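Local coordinates for uncharacterized protein (Staphylococcus aureus subsp. aureus Mu50, PDB 4QPV) that is of unknown function but belongs to the DUF1672 family, whose unique fold is built on a kinked-helix-beta-beta-beta repeat, at residues 239-244 with 260-265. Residues are numbered along the deposited sequence; the frame is centred on the assembly and turned at random.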
# COMPACT_ATOMS: atom_id res chain seq x y z
N ASP A 239 -17.42 3.92 20.77
CA ASP A 239 -17.73 5.33 21.07
C ASP A 239 -16.54 6.23 20.79
O ASP A 239 -16.72 7.28 20.17
CB ASP A 239 -18.21 5.51 22.50
CG ASP A 239 -19.62 5.03 22.64
OD1 ASP A 239 -20.55 5.83 22.38
OD2 ASP A 239 -19.81 3.84 22.98
N GLU A 240 -15.34 5.81 21.18
CA GLU A 240 -14.13 6.61 20.93
C GLU A 240 -13.89 6.81 19.43
O GLU A 240 -13.53 7.91 19.03
CB GLU A 240 -12.92 5.96 21.60
CG GLU A 240 -12.92 6.19 23.10
CD GLU A 240 -12.08 5.16 23.81
OE1 GLU A 240 -12.60 4.05 24.08
OE2 GLU A 240 -10.87 5.42 24.01
N MSE A 241 -14.18 5.78 18.61
CA MSE A 241 -14.02 5.84 17.15
C MSE A 241 -15.08 6.75 16.52
O MSE A 241 -14.77 7.54 15.62
CB MSE A 241 -14.00 4.45 16.52
CG MSE A 241 -12.70 3.67 16.86
SE MSE A 241 -11.06 4.62 16.27
CE MSE A 241 -10.47 5.34 17.94
N ILE A 242 -16.31 6.70 17.04
CA ILE A 242 -17.37 7.59 16.58
C ILE A 242 -16.94 9.02 16.86
O ILE A 242 -17.07 9.88 15.99
CB ILE A 242 -18.74 7.26 17.26
CG1 ILE A 242 -19.34 5.95 16.67
CG2 ILE A 242 -19.74 8.45 17.15
CD1 ILE A 242 -20.51 5.35 17.56
N ASP A 243 -16.37 9.26 18.05
CA ASP A 243 -15.94 10.60 18.43
C ASP A 243 -14.77 11.08 17.57
O ASP A 243 -14.80 12.21 17.10
CB ASP A 243 -15.59 10.67 19.92
CG ASP A 243 -15.31 12.08 20.37
OD1 ASP A 243 -16.22 12.94 20.27
OD2 ASP A 243 -14.17 12.33 20.84
N PHE A 244 -13.78 10.21 17.32
CA PHE A 244 -12.67 10.57 16.46
C PHE A 244 -13.19 10.87 15.03
O PHE A 244 -12.75 11.86 14.46
CB PHE A 244 -11.59 9.47 16.47
CG PHE A 244 -10.30 9.78 15.74
CD1 PHE A 244 -9.86 11.09 15.58
CD2 PHE A 244 -9.48 8.75 15.27
CE1 PHE A 244 -8.65 11.37 14.94
CE2 PHE A 244 -8.27 9.03 14.63
CZ PHE A 244 -7.87 10.34 14.47
N VAL A 260 -13.21 8.07 2.99
CA VAL A 260 -12.31 7.91 4.13
C VAL A 260 -13.04 7.10 5.20
O VAL A 260 -14.14 7.46 5.60
CB VAL A 260 -11.74 9.26 4.66
CG1 VAL A 260 -10.82 9.04 5.87
CG2 VAL A 260 -10.99 10.02 3.55
N SER A 261 -12.38 6.05 5.69
CA SER A 261 -12.94 5.12 6.67
C SER A 261 -11.94 4.88 7.81
O SER A 261 -10.76 4.62 7.58
CB SER A 261 -13.30 3.81 5.97
OG SER A 261 -13.72 2.78 6.86
N LEU A 262 -12.45 4.92 9.03
CA LEU A 262 -11.65 4.69 10.22
C LEU A 262 -11.78 3.23 10.65
O LEU A 262 -12.90 2.74 10.85
CB LEU A 262 -12.22 5.65 11.29
CG LEU A 262 -11.40 6.11 12.47
CD1 LEU A 262 -10.05 6.76 12.04
CD2 LEU A 262 -12.21 7.10 13.31
N GLN A 263 -10.65 2.51 10.76
CA GLN A 263 -10.59 1.15 11.27
C GLN A 263 -9.59 1.09 12.40
O GLN A 263 -8.52 1.69 12.32
CB GLN A 263 -10.24 0.09 10.22
CG GLN A 263 -11.35 -0.17 9.19
CD GLN A 263 -11.05 -1.38 8.32
OE1 GLN A 263 -9.97 -1.95 8.34
NE2 GLN A 263 -12.00 -1.79 7.50
N ILE A 264 -9.95 0.34 13.46
CA ILE A 264 -9.10 0.09 14.62
C ILE A 264 -9.29 -1.38 15.04
O ILE A 264 -10.39 -1.92 14.93
CB ILE A 264 -9.34 1.08 15.81
CG1 ILE A 264 -8.14 1.00 16.83
CG2 ILE A 264 -10.72 0.84 16.49
CD1 ILE A 264 -8.01 2.13 17.89
N SER A 265 -8.21 -1.99 15.51
CA SER A 265 -8.21 -3.37 15.99
C SER A 265 -7.43 -3.48 17.31
O SER A 265 -6.97 -2.46 17.84
CB SER A 265 -7.61 -4.29 14.92
OG SER A 265 -6.25 -3.94 14.68
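Met-241, a selenomethionine, lies between Leu-262 and Ile-264 of the strand, with SE touching both and CG and CE meeting Ile-264. Its CG meets the CG2 methyl of Ile-264 at 3.5 Å, tighter than usual for two carbons, and the two side chains cross at about a right angle. Swung beside its own backbone N (chi1 -71°) and bent again at chi2 and chi3, the chain carries SE past CG2 of Ile-264 at 3.8 Å and leaves CE near the CD1 methyl of Ile-264. On its other flank SE is 4.0 Å from CD2 of Leu-262. That same methyl reaches the helix backbone, 3.5 Å from the carbonyl O of Met-241, and also packs against Phe-244. One turn along the helix, Phe-244 extends with its ring anti to the backbone N (chi1 -173°), which sets CD2 of the ring 3.7 Å from CD2 of Leu-262, an oblique approach; the CD1 methyl of Leu-262 lies near CD2 and CE2 of Phe-244, on the same side of the ring. No hydrogen bond links the two segments; the side-chain contacts are apolar, and all four touching residues are buried. Tyr-152 stacks on Phe-244 and also touches Met-241, while Ile-282 and Val-284 of the neighbouring strand 282-285 extend the apolar floor under Met-241. Segment 239-244 runs nearly antiparallel to 260-265, at 152° with their axes 9.6 Å apart at closest approach, as expected in a beta-alpha-beta crossover, here strand 220-227, helix 234-249 and strand 259-265, its two strands pairing in parallel within the mixed sheet.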